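Local coordinates for protein tyrosinase (Aspergillus oryzae, PDB 6JU8) that probably catalyses the oxygen-dependent conversion of L-tyrosine and L-dopa to L-dopaquinone at a dinuclear copper centre, as a tyrosinase of the melanin pathway, at residues A[72-77]-A[366-371]; A[217-220]-A[225-228]; A[267-272]-A[352-357]; A[326-331]-A[381-386]; A[393-396]-A[402-405]. The protein carries 1 engineered substitution. All blocks are in the same frame, centred on the assembly; numbering follows the deposited sequence. Where two conformers were deposited one is given.

Contact 1. Residues A[72-77]-A[366-371]; sequences GAPWTE and AAYDPI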
# COMPACT_ATOMS: atom_id res chain seq x y z
N GLY A 72 -18.72 17.00 1.95
CA GLY A 72 -18.07 17.74 0.89
C GLY A 72 -18.58 17.39 -0.48
O GLY A 72 -19.78 17.42 -0.75
N ALA A 73 -17.65 17.11 -1.39
CA ALA A 73 -17.99 16.75 -2.76
C ALA A 73 -18.79 15.46 -2.75
O ALA A 73 -18.51 14.59 -1.90
CB ALA A 73 -16.73 16.62 -3.60
N PRO A 74 -19.71 15.23 -3.67
CA PRO A 74 -19.98 16.05 -4.85
C PRO A 74 -20.94 17.23 -4.66
O PRO A 74 -21.41 17.82 -5.65
CB PRO A 74 -20.62 15.03 -5.83
CG PRO A 74 -21.33 14.07 -4.91
CD PRO A 74 -20.43 13.92 -3.71
N TRP A 75 -21.23 17.58 -3.42
CA TRP A 75 -21.97 18.79 -3.09
C TRP A 75 -23.44 18.70 -3.48
O TRP A 75 -23.99 19.66 -4.03
CB TRP A 75 -21.29 20.01 -3.71
CG TRP A 75 -19.82 20.11 -3.41
CD1 TRP A 75 -19.22 20.19 -2.18
CD2 TRP A 75 -18.77 20.16 -4.37
NE1 TRP A 75 -17.85 20.28 -2.32
CE2 TRP A 75 -17.55 20.26 -3.67
CE3 TRP A 75 -18.76 20.12 -5.77
CZ2 TRP A 75 -16.31 20.32 -4.30
CZ3 TRP A 75 -17.53 20.18 -6.40
CH2 TRP A 75 -16.33 20.29 -5.67
N THR A 76 -24.08 17.58 -3.16
CA THR A 76 -25.48 17.37 -3.51
C THR A 76 -26.39 17.46 -2.28
O THR A 76 -25.94 17.56 -1.15
CB THR A 76 -25.72 15.98 -4.15
OG1 THR A 76 -25.56 14.97 -3.14
CG2 THR A 76 -24.73 15.67 -5.25
N GLU A 77 -27.69 17.35 -2.54
CA GLU A 77 -28.70 17.23 -1.50
C GLU A 77 -28.47 15.99 -0.65
O GLU A 77 -27.89 15.00 -1.09
CB GLU A 77 -30.11 17.20 -2.10
CG GLU A 77 -30.51 15.88 -2.70
CD GLU A 77 -31.10 14.88 -1.74
OE1 GLU A 77 -31.81 15.16 -0.75
OE2 GLU A 77 -30.83 13.69 -1.98
N ALA A 366 -12.27 14.04 2.01
CA ALA A 366 -11.70 13.33 3.14
C ALA A 366 -12.64 12.30 3.73
O ALA A 366 -12.17 11.25 4.23
CB ALA A 366 -11.31 14.35 4.21
N ALA A 367 -13.95 12.57 3.73
CA ALA A 367 -14.89 11.65 4.39
C ALA A 367 -15.01 10.32 3.67
O ALA A 367 -15.51 9.36 4.26
CB ALA A 367 -16.24 12.34 4.56
N TYR A 368 -14.50 10.20 2.43
CA TYR A 368 -14.56 8.91 1.74
C TYR A 368 -13.61 7.91 2.39
O TYR A 368 -13.83 6.70 2.31
CB TYR A 368 -14.32 9.05 0.21
CG TYR A 368 -15.49 9.79 -0.36
CD1 TYR A 368 -16.71 9.16 -0.56
CD2 TYR A 368 -15.41 11.15 -0.65
CE1 TYR A 368 -17.80 9.87 -1.07
CE2 TYR A 368 -16.51 11.85 -1.13
CZ TYR A 368 -17.70 11.22 -1.35
OH TYR A 368 -18.80 11.89 -1.81
N ASP A 369 -12.53 8.39 3.02
CA ASP A 369 -11.59 7.45 3.62
C ASP A 369 -12.17 6.96 4.94
O ASP A 369 -12.46 7.83 5.79
CB ASP A 369 -10.23 8.12 3.85
CG ASP A 369 -9.17 7.12 4.29
OD1 ASP A 369 -9.53 6.23 5.12
OD2 ASP A 369 -8.00 7.25 3.85
N PRO A 370 -12.36 5.68 5.16
CA PRO A 370 -12.99 5.22 6.42
C PRO A 370 -12.30 5.69 7.69
O PRO A 370 -12.95 5.74 8.74
CB PRO A 370 -12.93 3.68 6.28
CG PRO A 370 -13.03 3.47 4.78
CD PRO A 370 -12.14 4.55 4.19
N ILE A 371 -11.00 6.01 7.67
CA ILE A 371 -10.38 6.54 8.87
C ILE A 371 -10.93 7.91 9.27
O ILE A 371 -10.80 8.31 10.43
CB ILE A 371 -8.84 6.61 8.76
CG1 ILE A 371 -8.20 6.63 10.15
CG2 ILE A 371 -8.40 7.76 7.87
CD1 ILE A 371 -6.69 6.62 10.15
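The backbone enters P74 from A73 through a cis peptide bond, in a tight turn from G72 to W75, and the hydroxyl of Y368 rests against both of the turn's central residues. The backbone angles fit a type VIa cis-proline turn. Its closing bond, from W75 N to G72 O, is weak. The turn lies just after copper ligand H71 in the tyrosinase central domain. The opposing residues 366-368 have helical backbone angles and lead toward helix 371-389.

Y368 carries the contact. Its OH donates to the backbone oxygen A73 O at 2.7 Å. The donor arrives at a C=O...O angle of 134°, tilted 18° from the carbonyl plane. A73 O lies in the plane of the tyrosine ring, at its edge, and is 3.5 Å from both CE2 and CZ of Y368. P74 meets the same hydroxyl with its CD, 3.2 Å from Y368 OH. The proline and tyrosine side chains cross at about a right angle. With CG of Y368 opposite its own carbonyl carbon (chi1 -68°), the ring extends toward the turn. F65 meets this ring from helix 64-69.

Residues 366-368 belong to the second shell of the copper site: A367 packs on H71 and A366 on copper ligand H336. The side chains of Y368 and H71 are about 7 Å apart.

D369 precedes the turn into helix 371-389. Its OD2 forms a salt bridge with K239. Its OD1 accepts a capping bond from I371 N at 3.0 Å, on the anti side and out of the carboxylate plane.

Contact 2. Residues A[217-220]-A[225-228]; sequences SQKT and WSFD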
# COMPACT_ATOMS: atom_id res chain seq x y z
N SER A 217 -11.85 16.83 -9.88
CA SER A 217 -10.58 17.25 -9.28
C SER A 217 -10.86 18.37 -8.28
O SER A 217 -11.92 19.02 -8.29
CB SER A 217 -9.59 17.71 -10.33
OG SER A 217 -10.01 18.87 -11.04
N GLN A 218 -9.91 18.58 -7.37
CA GLN A 218 -10.06 19.52 -6.29
C GLN A 218 -8.84 20.42 -6.18
O GLN A 218 -7.71 19.99 -5.98
CB GLN A 218 -10.28 18.76 -4.98
CG GLN A 218 -11.44 17.79 -5.03
CD GLN A 218 -12.79 18.45 -5.20
OE1 GLN A 218 -13.02 19.60 -4.80
NE2 GLN A 218 -13.75 17.70 -5.74
N LYS A 219 -9.03 21.73 -6.37
CA LYS A 219 -7.93 22.69 -6.49
C LYS A 219 -7.41 23.02 -5.09
O LYS A 219 -8.22 23.30 -4.21
CB LYS A 219 -8.31 23.97 -7.23
CG LYS A 219 -7.11 24.84 -7.62
CD LYS A 219 -7.58 26.13 -8.23
CE LYS A 219 -8.34 26.00 -9.53
NZ LYS A 219 -7.67 25.19 -10.57
N THR A 220 -6.10 22.92 -4.95
CA THR A 220 -5.44 23.11 -3.66
C THR A 220 -4.19 23.95 -3.87
O THR A 220 -3.63 23.94 -4.96
CB THR A 220 -4.99 21.75 -3.07
OG1 THR A 220 -4.42 21.91 -1.77
CG2 THR A 220 -3.90 21.13 -3.92
N TRP A 225 1.21 27.88 -5.03
CA TRP A 225 0.79 27.61 -6.41
C TRP A 225 -0.40 26.66 -6.39
O TRP A 225 -0.52 25.85 -5.47
CB TRP A 225 1.89 26.92 -7.23
CG TRP A 225 3.00 27.87 -7.60
CD1 TRP A 225 3.06 29.22 -7.40
CD2 TRP A 225 4.21 27.49 -8.26
NE1 TRP A 225 4.24 29.71 -7.89
CE2 TRP A 225 4.97 28.67 -8.43
CE3 TRP A 225 4.71 26.27 -8.73
CZ2 TRP A 225 6.23 28.68 -9.04
CZ3 TRP A 225 5.96 26.27 -9.34
CH2 TRP A 225 6.69 27.46 -9.49
N SER A 226 -1.22 26.72 -7.42
CA SER A 226 -2.43 25.92 -7.51
C SER A 226 -2.20 24.56 -8.16
O SER A 226 -1.52 24.48 -9.19
CB SER A 226 -3.46 26.66 -8.38
OG SER A 226 -3.75 27.94 -7.85
N PHE A 227 -2.80 23.52 -7.59
CA PHE A 227 -2.77 22.17 -8.16
C PHE A 227 -4.18 21.59 -8.13
O PHE A 227 -4.88 21.75 -7.14
CB PHE A 227 -1.81 21.26 -7.37
CG PHE A 227 -0.40 21.76 -7.52
CD1 PHE A 227 0.42 21.37 -8.57
CD2 PHE A 227 0.07 22.69 -6.61
CE1 PHE A 227 1.69 21.91 -8.72
CE2 PHE A 227 1.35 23.22 -6.75
CZ PHE A 227 2.15 22.83 -7.79
N ASP A 228 -4.55 20.91 -9.21
CA ASP A 228 -5.82 20.20 -9.26
C ASP A 228 -5.62 18.74 -8.87
O ASP A 228 -5.14 17.89 -9.63
CB ASP A 228 -6.42 20.34 -10.66
CG ASP A 228 -6.73 21.79 -11.02
OD1 ASP A 228 -7.40 22.45 -10.20
OD2 ASP A 228 -6.30 22.28 -12.07
O HOH W 1 -9.76 21.21 -9.57
O HOH W 2 -4.48 24.75 -11.18
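D228 OD1 is gripped by K219 NZ at 2.8 Å and by a water at 2.7 Å. The lysine bond is a salt bridge and uses the syn lone pair of the oxygen. The water donates to D228 OD1 and is also hydrogen-bonded to S217 OG at 2.8 Å, so it links the start of one segment to the end of the other. A second water donates to D228 OD2 at 3.2 Å and accepts only a weak bond from K219 NZ.

The two segments belong to the beta hairpin of strands 218-222 and 225-229. Strand pieces 218-220 and 225-228 run antiparallel, at 159°. K219 and D228 form an antiparallel non-hydrogen-bonded pair. Their side chains lie side by side on one face and point the same way. The lysine leaves the backbone with CG opposite N (chi1 -168°), then bends at its last two torsions, and this brings NZ round to the syn side of D228 OD1. Its CG also touches CB of S226, whose OG is bonded to E221.

T220 and F227 are the hydrogen-bonded pair. T220 N reaches F227 O at 2.8 Å, and F227 N reaches T220 O at 2.8 Å. On this other face CG2 of T220, in the conformer described, lies 4.0 Å from CB of F227. Q218 turns away from the partner strand and packs on W75 and P364.

The face with K219 and D228 is thus ionic and hydrated, while T220 and F227, on the other face, are joined mainly through their backbones. D228 is probably ionised, with lysine and water sharing its charge at the surface.

Contact 3. Residues A[267-272]-A[352-357]; sequences EHPWYQ and LKLWGA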
# COMPACT_ATOMS: atom_id res chain seq x y z
N GLU A 267 6.83 12.85 12.80
CA GLU A 267 7.61 14.04 12.42
C GLU A 267 6.84 15.34 12.64
O GLU A 267 7.48 16.39 12.73
CB GLU A 267 8.05 13.96 10.96
CG GLU A 267 9.13 12.90 10.72
CD GLU A 267 9.99 13.16 9.51
OE1 GLU A 267 10.98 12.43 9.35
OE2 GLU A 267 9.71 14.09 8.72
N HIS A 268 5.53 15.26 12.74
CA HIS A 268 4.62 16.36 13.02
C HIS A 268 4.93 17.65 12.30
O HIS A 268 5.12 18.68 12.95
CB HIS A 268 4.53 16.57 14.54
CG HIS A 268 5.83 16.79 15.24
ND1 HIS A 268 6.51 17.98 15.27
CD2 HIS A 268 6.58 15.92 15.97
CE1 HIS A 268 7.63 17.86 15.96
NE2 HIS A 268 7.68 16.63 16.42
N PRO A 269 4.94 17.66 10.96
CA PRO A 269 5.21 18.91 10.24
C PRO A 269 4.01 19.83 10.24
O PRO A 269 3.19 19.82 9.32
CB PRO A 269 5.56 18.39 8.84
CG PRO A 269 4.80 17.11 8.70
CD PRO A 269 4.75 16.50 10.07
N TRP A 270 3.92 20.63 11.32
CA TRP A 270 2.80 21.55 11.47
C TRP A 270 2.77 22.54 10.31
O TRP A 270 3.84 23.06 9.95
CB TRP A 270 2.93 22.37 12.77
CG TRP A 270 3.08 21.47 13.97
CD1 TRP A 270 4.22 21.17 14.66
CD2 TRP A 270 2.03 20.76 14.64
NE1 TRP A 270 3.95 20.31 15.70
CE2 TRP A 270 2.61 20.05 15.71
CE3 TRP A 270 0.66 20.69 14.41
CZ2 TRP A 270 1.84 19.25 16.55
CZ3 TRP A 270 -0.09 19.88 15.26
CH2 TRP A 270 0.49 19.17 16.32
N TYR A 271 1.61 22.85 9.75
CA TYR A 271 1.59 23.82 8.64
C TYR A 271 1.62 25.27 9.15
O TYR A 271 2.03 26.19 8.42
CB TYR A 271 0.41 23.59 7.69
CG TYR A 271 -0.98 23.89 8.23
CD1 TYR A 271 -1.49 25.18 8.29
CD2 TYR A 271 -1.77 22.84 8.69
CE1 TYR A 271 -2.76 25.46 8.78
CE2 TYR A 271 -3.03 23.11 9.19
CZ TYR A 271 -3.53 24.40 9.23
OH TYR A 271 -4.80 24.62 9.74
N GLN A 272 1.20 25.49 10.39
CA GLN A 272 1.19 26.85 10.93
C GLN A 272 2.60 27.37 11.19
O GLN A 272 3.53 26.58 11.41
CB GLN A 272 0.39 26.86 12.23
CG GLN A 272 -1.11 26.67 12.09
CD GLN A 272 -1.47 25.20 12.11
OE1 GLN A 272 -0.64 24.30 12.03
NE2 GLN A 272 -2.77 24.94 12.17
N LEU A 352 11.43 14.91 0.28
CA LEU A 352 10.92 13.82 -0.55
C LEU A 352 10.35 12.66 0.26
O LEU A 352 9.41 12.00 -0.19
CB LEU A 352 12.02 13.32 -1.50
CG LEU A 352 12.28 14.22 -2.71
CD1 LEU A 352 13.49 13.72 -3.50
CD2 LEU A 352 11.06 14.27 -3.62
N LYS A 353 10.84 12.45 1.47
CA LYS A 353 10.37 11.35 2.29
C LYS A 353 8.89 11.47 2.63
O LYS A 353 8.35 10.44 3.08
CB LYS A 353 11.15 11.27 3.61
CG LYS A 353 10.99 12.57 4.42
CD LYS A 353 11.88 12.54 5.66
CE LYS A 353 12.04 13.96 6.21
NZ LYS A 353 12.57 13.94 7.61
N LEU A 354 8.24 12.61 2.49
CA LEU A 354 6.81 12.74 2.77
C LEU A 354 6.00 13.09 1.53
O LEU A 354 4.82 13.45 1.65
CB LEU A 354 6.53 13.73 3.91
CG LEU A 354 6.84 13.23 5.33
CD1 LEU A 354 6.57 14.32 6.35
CD2 LEU A 354 6.02 11.98 5.67
N TRP A 355 6.57 12.96 0.34
CA TRP A 355 5.82 13.25 -0.89
C TRP A 355 4.62 12.33 -1.06
O TRP A 355 4.72 11.12 -0.81
CB TRP A 355 6.77 13.05 -2.08
CG TRP A 355 6.26 13.48 -3.42
CD1 TRP A 355 5.21 14.30 -3.75
CD2 TRP A 355 6.85 13.05 -4.66
NE1 TRP A 355 5.10 14.42 -5.12
CE2 TRP A 355 6.11 13.64 -5.70
CE3 TRP A 355 7.92 12.20 -4.97
CZ2 TRP A 355 6.41 13.43 -7.04
CZ3 TRP A 355 8.23 12.00 -6.32
CH2 TRP A 355 7.48 12.61 -7.34
N GLY A 356 3.49 12.90 -1.44
CA GLY A 356 2.32 12.22 -1.92
C GLY A 356 1.04 12.81 -1.36
O GLY A 356 1.04 13.31 -0.22
N ALA A 357 -0.03 12.73 -2.14
CA ALA A 357 -1.30 13.30 -1.69
C ALA A 357 -2.39 12.23 -1.65
O ALA A 357 -2.34 11.22 -2.36
CB ALA A 357 -1.75 14.43 -2.61
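K353 forms a salt bridge with E267 of its own chain and, unusually, also packs against K353 of the second subunit. Both segments belong to the tyrosinase central domain. E267 ends helix 258-267, and K353 sits in a short 3-10 segment before strand 356-357.

The two side chains approach from opposite directions. K353 NZ donates to E267 OE1 at 2.8 Å. It meets this oxygen on the syn side, 18° out of the carboxylate plane. A weak second bond runs from K353 NZ to E267 OE2 at 3.1 Å, so the lysine straddles both oxygens. CG of K353 stands between its backbone N and carbonyl carbon (chi1 59°), and the chain beyond is extended toward the glutamate. The salt bridge probably offsets the charge of K353 where it meets its counterpart at the subunit interface.

The helix stops at H268, which has positive phi. P269 follows as the centre of an inverse gamma turn, and its O is bonded to W338 NE1 on helix 328-340. L354 packs on L263 and A264 of helix 258-267. Its CD1 lies 3.9 Å from E267 OE2 and meets the proline ring at P269 CG, 4.1 Å away.

Contact 4. Residues A[326-331]-A[381-386]; sequences MNLEAI and RLTAIW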
# COMPACT_ATOMS: atom_id res chain seq x y z
N MET A 326 -2.31 25.12 20.52
CA MET A 326 -3.03 25.12 19.24
C MET A 326 -4.46 24.63 19.45
O MET A 326 -4.66 23.67 20.19
CB MET A 326 -2.29 24.21 18.26
CG MET A 326 -2.93 24.10 16.89
SD MET A 326 -1.90 23.13 15.78
CE MET A 326 -0.51 24.22 15.52
N ASN A 327 -5.45 25.27 18.83
CA ASN A 327 -6.84 24.89 19.03
C ASN A 327 -7.18 23.52 18.42
O ASN A 327 -6.44 22.95 17.62
CB ASN A 327 -7.74 26.00 18.46
CG ASN A 327 -7.69 26.10 16.97
OD1 ASN A 327 -8.24 25.27 16.26
ND2 ASN A 327 -7.01 27.14 16.45
N LEU A 328 -8.33 22.99 18.82
CA LEU A 328 -8.77 21.67 18.39
C LEU A 328 -8.85 21.51 16.88
O LEU A 328 -8.40 20.52 16.28
CB LEU A 328 -10.19 21.42 18.95
CG LEU A 328 -10.85 20.10 18.52
CD1 LEU A 328 -10.25 18.95 19.32
CD2 LEU A 328 -12.35 20.19 18.73
N GLU A 329 -9.42 22.52 16.20
CA GLU A 329 -9.62 22.40 14.76
C GLU A 329 -8.27 22.42 14.04
O GLU A 329 -8.08 21.63 13.10
CB GLU A 329 -10.50 23.54 14.25
CG GLU A 329 -10.88 23.39 12.79
CD GLU A 329 -11.88 24.42 12.31
OE1 GLU A 329 -12.17 25.43 13.00
OE2 GLU A 329 -12.36 24.23 11.18
N ALA A 330 -7.35 23.27 14.47
CA ALA A 330 -6.01 23.35 13.87
C ALA A 330 -5.27 22.03 14.03
O ALA A 330 -4.59 21.55 13.12
CB ALA A 330 -5.26 24.52 14.50
N ILE A 331 -5.31 21.44 15.24
CA ILE A 331 -4.66 20.14 15.42
C ILE A 331 -5.27 19.13 14.45
O ILE A 331 -4.60 18.39 13.74
CB ILE A 331 -4.76 19.62 16.86
CG1 ILE A 331 -3.97 20.53 17.83
CG2 ILE A 331 -4.28 18.18 16.96
CD1 ILE A 331 -4.12 20.15 19.30
N ARG A 381 -14.22 13.00 21.22
CA ARG A 381 -13.71 12.65 22.56
C ARG A 381 -12.90 13.79 23.17
O ARG A 381 -13.06 14.12 24.35
CB ARG A 381 -12.88 11.36 22.40
CG ARG A 381 -12.20 10.93 23.72
CD ARG A 381 -11.57 9.55 23.51
NE ARG A 381 -10.65 9.20 24.58
CZ ARG A 381 -9.37 9.60 24.62
NH1 ARG A 381 -8.87 10.36 23.64
NH2 ARG A 381 -8.59 9.25 25.63
N LEU A 382 -12.02 14.40 22.37
CA LEU A 382 -11.23 15.53 22.87
C LEU A 382 -12.14 16.69 23.26
O LEU A 382 -11.93 17.35 24.27
CB LEU A 382 -10.23 15.99 21.82
CG LEU A 382 -9.08 15.01 21.53
CD1 LEU A 382 -8.24 15.53 20.38
CD2 LEU A 382 -8.23 14.77 22.78
N THR A 383 -13.19 16.90 22.48
CA THR A 383 -14.19 17.92 22.83
C THR A 383 -14.84 17.56 24.16
O THR A 383 -15.00 18.44 25.03
CB THR A 383 -15.24 18.07 21.73
OG1 THR A 383 -14.58 18.46 20.51
CG2 THR A 383 -16.21 19.20 22.07
N ALA A 384 -15.27 16.31 24.33
CA ALA A 384 -15.92 15.90 25.58
C ALA A 384 -14.97 16.03 26.75
O ALA A 384 -15.36 16.46 27.85
CB ALA A 384 -16.39 14.44 25.43
N ILE A 385 -13.69 15.65 26.58
CA ILE A 385 -12.70 15.86 27.66
C ILE A 385 -12.60 17.32 28.04
O ILE A 385 -12.65 17.71 29.22
CB ILE A 385 -11.31 15.34 27.24
CG1 ILE A 385 -11.31 13.83 27.02
CG2 ILE A 385 -10.26 15.76 28.27
CD1 ILE A 385 -10.09 13.30 26.30
N TRP A 386 -12.44 18.17 27.01
CA TRP A 386 -12.24 19.59 27.29
C TRP A 386 -13.48 20.16 27.95
O TRP A 386 -13.37 20.95 28.90
CB TRP A 386 -11.88 20.34 25.99
CG TRP A 386 -11.49 21.76 26.23
CD1 TRP A 386 -10.20 22.18 26.45
CD2 TRP A 386 -12.32 22.93 26.30
NE1 TRP A 386 -10.19 23.54 26.63
CE2 TRP A 386 -11.48 24.03 26.55
CE3 TRP A 386 -13.69 23.15 26.16
CZ2 TRP A 386 -11.93 25.35 26.67
CZ3 TRP A 386 -14.15 24.47 26.28
CH2 TRP A 386 -13.30 25.54 26.53
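L328 reaches helix 371-389 with both of its methyl groups. CD1 of L328 lies 3.9 Å from L382 CB and 4.1 Å from L382 CD1, an apolar contact between obliquely crossing side chains. CD2 of L328 sits 3.3 Å from T383 OG1, with those two side chains at about a right angle. The contact joins two helices of the bundle that holds the dinuclear copper site of tyrosinases. Helix 328-340 supplies H332 and H336, and helix 371-389 supplies H376.

CG of L328 lies opposite its backbone N (chi1 176°), which carries the branch across to the other helix. The hydroxyl of T383 is satisfied within its own helix, by I379 O, and P104 of helix 103-129 packs on both L328 and T383.

Further out, E329 O is hydrogen-bonded to H332 ND1, which probably helps to fix the rotation of that copper-binding imidazole, about 5 Å from the L328 side chain. N327 is the N-cap of helix 328-340. Its OD1 accepts from A330 N at 2.8 Å, with the donor 41° out of the amide carbonyl plane.

Contact 5. Residues A[393-396]-A[402-405]; sequences SWFN and VSKD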
# COMPACT_ATOMS: atom_id res chain seq x y z
N SER A 393 -17.91 26.69 29.66
CA SER A 393 -17.32 27.30 28.47
C SER A 393 -17.99 26.74 27.22
O SER A 393 -17.62 25.66 26.76
CB SER A 393 -15.82 27.04 28.42
OG SER A 393 -15.15 27.65 29.52
N TRP A 394 -18.99 27.43 26.70
CA TRP A 394 -19.85 26.86 25.67
C TRP A 394 -20.58 27.98 24.93
O TRP A 394 -21.57 28.53 25.41
CB TRP A 394 -20.90 25.93 26.28
CG TRP A 394 -21.77 25.22 25.29
CD1 TRP A 394 -23.04 25.53 24.92
CD2 TRP A 394 -21.41 24.05 24.53
NE1 TRP A 394 -23.50 24.63 23.98
CE2 TRP A 394 -22.53 23.71 23.73
CE3 TRP A 394 -20.27 23.25 24.45
CZ2 TRP A 394 -22.53 22.60 22.86
CZ3 TRP A 394 -20.25 22.16 23.60
CH2 TRP A 394 -21.38 21.87 22.82
N PHE A 395 -20.04 28.37 23.78
CA PHE A 395 -20.68 29.34 22.91
C PHE A 395 -21.05 30.63 23.65
O PHE A 395 -22.05 31.26 23.27
CB PHE A 395 -21.91 28.75 22.19
CG PHE A 395 -21.55 27.66 21.21
CD1 PHE A 395 -21.46 26.32 21.59
CD2 PHE A 395 -21.26 27.96 19.89
CE1 PHE A 395 -21.11 25.31 20.72
CE2 PHE A 395 -20.92 26.97 18.99
CZ PHE A 395 -20.83 25.63 19.39
N ASN A 396 -20.25 31.06 24.61
CA ASN A 396 -20.66 32.18 25.46
C ASN A 396 -19.57 33.24 25.55
O ASN A 396 -19.76 34.23 26.26
CB ASN A 396 -21.11 31.71 26.84
CG ASN A 396 -20.02 31.00 27.61
OD1 ASN A 396 -19.17 30.33 27.03
ND2 ASN A 396 -20.02 31.13 28.93
N VAL A 402 -22.51 34.20 18.62
CA VAL A 402 -23.44 34.40 17.49
C VAL A 402 -23.80 33.10 16.79
O VAL A 402 -24.89 32.94 16.19
CB VAL A 402 -22.87 35.45 16.52
CG1 VAL A 402 -21.55 35.00 15.93
CG2 VAL A 402 -23.89 35.81 15.44
N SER A 403 -22.93 32.12 16.84
CA SER A 403 -23.10 30.85 16.13
C SER A 403 -23.89 29.83 16.93
O SER A 403 -24.28 28.78 16.38
CB SER A 403 -21.73 30.27 15.76
OG SER A 403 -21.07 29.79 16.91
N LYS A 404 -24.12 30.10 18.21
CA LYS A 404 -24.68 29.08 19.09
C LYS A 404 -25.95 28.49 18.50
O LYS A 404 -26.19 27.29 18.59
CB LYS A 404 -24.94 29.66 20.50
CG LYS A 404 -25.34 28.56 21.49
CD LYS A 404 -25.48 29.04 22.92
CE LYS A 404 -26.76 29.84 23.08
NZ LYS A 404 -27.98 29.00 23.01
N ASP A 405 -26.81 29.31 17.91
CA ASP A 405 -28.12 28.84 17.48
C ASP A 405 -28.18 28.45 16.02
O ASP A 405 -29.28 28.28 15.47
CB ASP A 405 -29.16 29.92 17.82
CG ASP A 405 -29.33 30.07 19.33
OD1 ASP A 405 -29.11 29.11 20.11
OD2 ASP A 405 -29.68 31.17 19.79
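The F395 ring has S403 OG and W394 CG at its edge, both in its plane. The indole of W394 has F395 CD1 over one face, 3.5 Å above the plane and displaced toward the rim. W298 meets both rings from outside the segments. The contact closes a short loop in the connection between helix 371-389 and strand 412-415. F395 takes left-handed helical backbone angles here, with phi 53°.

K404 packs its aliphatic chain on the root of the phenylalanine. CG and CB of K404 lie 3.5 and 3.6 Å from F395 CB. Its CG is opposite the backbone N (chi1 -172°), which lays the first methylenes against F395 before chi3 and chi4 turn the chain. The ammonium end then leads away. K404 NZ forms salt bridges with D405 OD1, at 3.1 Å, and with D427. D427 also accepts from W394 NE1, so one carboxylate ties together the two segments.

Residues 393-396 are braced by N396, whose OD1 accepts from W394 N at 2.9 Å. S403 OG is hydrogen-bonded to S400 O, and it lies 3.5 Å from both CD2 and CE2 of F395.

How the contacts relate
Contacts 1 to 4 lie within the tyrosinase central domain, and contacts 1 and 4 come nearest the copper site. Contact 4 is about 10 Å from a copper ion, measured from the L328 side chain, and contact 1 about 12 Å, from Y368. These two lie on opposite sides of the chain's centre. Contact 2 is nested within the loop closed by contact 1 and touches it, with W75 CZ2 3.4 Å from Q218 OE1. Contact 3 meets contact 4 where Q272 NE2 lies 3.4 Å from A330 CB. Contact 5 follows contact 4 in the chain and packs on it through S393 CB, 3.5 Å from W386 CH2. Contacts 2 and 5 are far apart, with centres 34 Å from each other.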